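Local atomic coordinates of phiAB6 tailspike (Unidentified phage, PDB entry 5JS4), a protein that forms the trimeric beta-helical tailspike of a phage and fragments the exopolysaccharide of Acinetobacter baumannii. Residues W627-E632 and H709-A714. Numbering follows the deposited sequence.
Sequences WKIVKE and HRFTVA
I629 sets its two branches against V713 and F711, one to each. The long branch goes to V713: CD1 of I629 stands 3.9 Å from CG2 of V713 and 4.1 Å from CG1 of V713. The two aliphatic side chains meet end-on, and the terminal methyl of I629 touches both methyls of the valine. The other branch goes to F711, where CG2 of I629 lies 4.0 Å from CZ of the ring. That methyl approaches the ring obliquely. The split follows from the first torsion of I629. CG1 sits anti to the carbonyl carbon (chi1 -52°) and carries an extended CD1 out to the valine, while CG2 lies anti to the backbone N. F711 holds its CG between backbone N and carbonyl carbon (chi1 68°), which brings the far end of the ring to the isoleucine.

No hydrogen bond joins the two segments. This is packing between two antiparallel sheets, in the C-terminal part of the chain well away from the parallel beta-helix. Strand 627-633 belongs to one sheet and pairs with 636-641. Strand 708-715 belongs to the other and runs between 602-615 and 654-661. The CA atoms of I629 and V713 are 9.1 Å apart, a separation bridged by side chains. All three touching residues are buried.

L612 and Y614 of strand 602-615 also touch I629. W698 and Y637 meet F711 edge-to-face, so the phenyl ring is held within an aromatic cluster. The CB of T712 is directed away from 627-632, and its OG1 hydrogen-bonds to the backbone N of I654 of the second subunit.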
loop_
_atom_site.group_PDB
_atom_site.type_symbol
_atom_site.label_atom_id
_atom_site.label_comp_id
_atom_site.label_asym_id
_atom_site.label_seq_id
_atom_site.Cartn_x
_atom_site.Cartn_y
_atom_site.Cartn_z
ATOM N N TRP A 627 0.473 53.198 -7.268
ATOM C CA TRP A 627 0.176 54.328 -8.149
ATOM C C TRP A 627 -1.207 54.902 -7.853
ATOM O O TRP A 627 -2.145 54.158 -7.569
ATOM C CB TRP A 627 0.247 53.913 -9.627
ATOM C CG TRP A 627 1.644 53.833 -10.153
ATOM C CD1 TRP A 627 2.350 54.836 -10.746
ATOM C CD2 TRP A 627 2.509 52.696 -10.122
ATOM N NE1 TRP A 627 3.604 54.393 -11.097
ATOM C CE2 TRP A 627 3.731 53.084 -10.717
ATOM C CE3 TRP A 627 2.375 51.387 -9.646
ATOM C CZ2 TRP A 627 4.810 52.207 -10.851
ATOM C CZ3 TRP A 627 3.448 50.515 -9.780
ATOM C CH2 TRP A 627 4.653 50.934 -10.376
ATOM N N LYS A 628 -1.314 56.226 -7.924
ATOM C CA LYS A 628 -2.599 56.928 -7.848
ATOM C C LYS A 628 -2.617 58.027 -8.895
ATOM O O LYS A 628 -1.572 58.387 -9.445
ATOM C CB LYS A 628 -2.833 57.522 -6.453
ATOM C CG LYS A 628 -1.858 58.616 -6.056
ATOM C CD LYS A 628 -2.265 59.241 -4.732
ATOM C CE LYS A 628 -1.296 60.326 -4.315
ATOM N NZ LYS A 628 -1.730 60.968 -3.045
ATOM N N ILE A 629 -3.800 58.566 -9.167
ATOM C CA ILE A 629 -3.938 59.664 -10.113
ATOM C C ILE A 629 -4.329 60.914 -9.352
ATOM O O ILE A 629 -5.304 60.902 -8.598
ATOM C CB ILE A 629 -4.994 59.382 -11.201
ATOM C CG1 ILE A 629 -4.724 58.024 -11.857
ATOM C CG2 ILE A 629 -4.992 60.512 -12.224
ATOM C CD1 ILE A 629 -5.706 57.638 -12.947
ATOM N N VAL A 630 -3.569 61.985 -9.556
ATOM C CA VAL A 630 -3.863 63.268 -8.931
ATOM C C VAL A 630 -3.884 64.372 -9.974
ATOM O O VAL A 630 -3.187 64.300 -10.991
ATOM C CB VAL A 630 -2.845 63.629 -7.826
ATOM C CG1 VAL A 630 -2.878 62.593 -6.715
ATOM C CG2 VAL A 630 -1.440 63.766 -8.393
ATOM N N LYS A 631 -4.685 65.395 -9.712
ATOM C CA LYS A 631 -4.715 66.574 -10.553
ATOM C C LYS A 631 -3.529 67.467 -10.213
ATOM O O LYS A 631 -3.332 67.838 -9.053
ATOM C CB LYS A 631 -6.022 67.337 -10.357
ATOM C CG LYS A 631 -6.145 68.576 -11.227
ATOM C CD LYS A 631 -7.456 69.293 -10.976
ATOM C CE LYS A 631 -7.503 70.630 -11.688
ATOM N NZ LYS A 631 -8.769 71.356 -11.393
ATOM N N GLU A 632 -2.738 67.796 -11.228
ATOM C CA GLU A 632 -1.611 68.719 -11.083
ATOM C C GLU A 632 -2.049 70.161 -11.340
ATOM O O GLU A 632 -1.702 71.077 -10.588
ATOM C CB GLU A 632 -0.498 68.327 -12.055
ATOM C CG GLU A 632 0.696 69.269 -12.068
ATOM C CD GLU A 632 1.859 68.706 -12.855
ATOM O OE1 GLU A 632 2.533 67.795 -12.344
ATOM O OE2 GLU A 632 2.102 69.176 -13.980
ATOM N N HIS A 709 -14.339 64.842 -14.746
ATOM C CA HIS A 709 -14.726 64.475 -13.390
ATOM C C HIS A 709 -14.132 63.120 -13.019
ATOM O O HIS A 709 -13.708 62.901 -11.885
ATOM C CB HIS A 709 -16.242 64.412 -13.284
ATOM C CG HIS A 709 -16.748 64.512 -11.885
ATOM N ND1 HIS A 709 -16.739 63.452 -11.009
ATOM C CD2 HIS A 709 -17.281 65.557 -11.210
ATOM C CE1 HIS A 709 -17.251 63.840 -9.854
ATOM N NE2 HIS A 709 -17.588 65.110 -9.951
ATOM N N ARG A 710 -14.098 62.212 -13.993
ATOM C CA ARG A 710 -13.659 60.844 -13.764
ATOM C C ARG A 710 -13.112 60.275 -15.066
ATOM O O ARG A 710 -13.657 60.535 -16.134
ATOM C CB ARG A 710 -14.833 59.995 -13.249
ATOM C CG ARG A 710 -14.574 58.500 -13.125
ATOM C CD ARG A 710 -15.751 57.794 -12.464
ATOM N NE ARG A 710 -15.581 56.342 -12.419
ATOM C CZ ARG A 710 -15.503 55.589 -11.320
ATOM N NH1 ARG A 710 -15.578 56.117 -10.100
ATOM N NH2 ARG A 710 -15.351 54.278 -11.440
ATOM N N PHE A 711 -12.018 59.531 -14.970
ATOM C CA PHE A 711 -11.485 58.805 -16.119
ATOM C C PHE A 711 -10.598 57.653 -15.670
ATOM O O PHE A 711 -10.043 57.663 -14.573
ATOM C CB PHE A 711 -10.722 59.736 -17.078
ATOM C CG PHE A 711 -9.433 60.285 -16.519
ATOM C CD1 PHE A 711 -9.432 61.456 -15.781
ATOM C CD2 PHE A 711 -8.219 59.644 -16.754
ATOM C CE1 PHE A 711 -8.250 61.974 -15.272
ATOM C CE2 PHE A 711 -7.037 60.159 -16.248
ATOM C CZ PHE A 711 -7.053 61.324 -15.508
ATOM N N THR A 712 -10.465 56.677 -16.555
ATOM C CA THR A 712 -9.705 55.464 -16.325
ATOM C C THR A 712 -8.398 55.514 -17.110
ATOM O O THR A 712 -8.334 56.124 -18.177
ATOM C CB THR A 712 -10.525 54.253 -16.813
ATOM O OG1 THR A 712 -11.715 54.148 -16.020
ATOM C CG2 THR A 712 -9.739 52.949 -16.741
ATOM N N VAL A 713 -7.367 54.883 -16.556
ATOM C CA VAL A 713 -6.170 54.536 -17.318
ATOM C C VAL A 713 -5.890 53.044 -17.161
ATOM O O VAL A 713 -6.246 52.430 -16.153
ATOM C CB VAL A 713 -4.925 55.360 -16.900
ATOM C CG1 VAL A 713 -5.229 56.847 -16.952
ATOM C CG2 VAL A 713 -4.412 54.961 -15.527
ATOM N N ALA A 714 -5.241 52.469 -18.168
ATOM C CA ALA A 714 -4.771 51.095 -18.108
ATOM C C ALA A 714 -3.327 51.102 -18.571
ATOM O O ALA A 714 -3.003 51.723 -19.579
ATOM C CB ALA A 714 -5.613 50.192 -18.995
#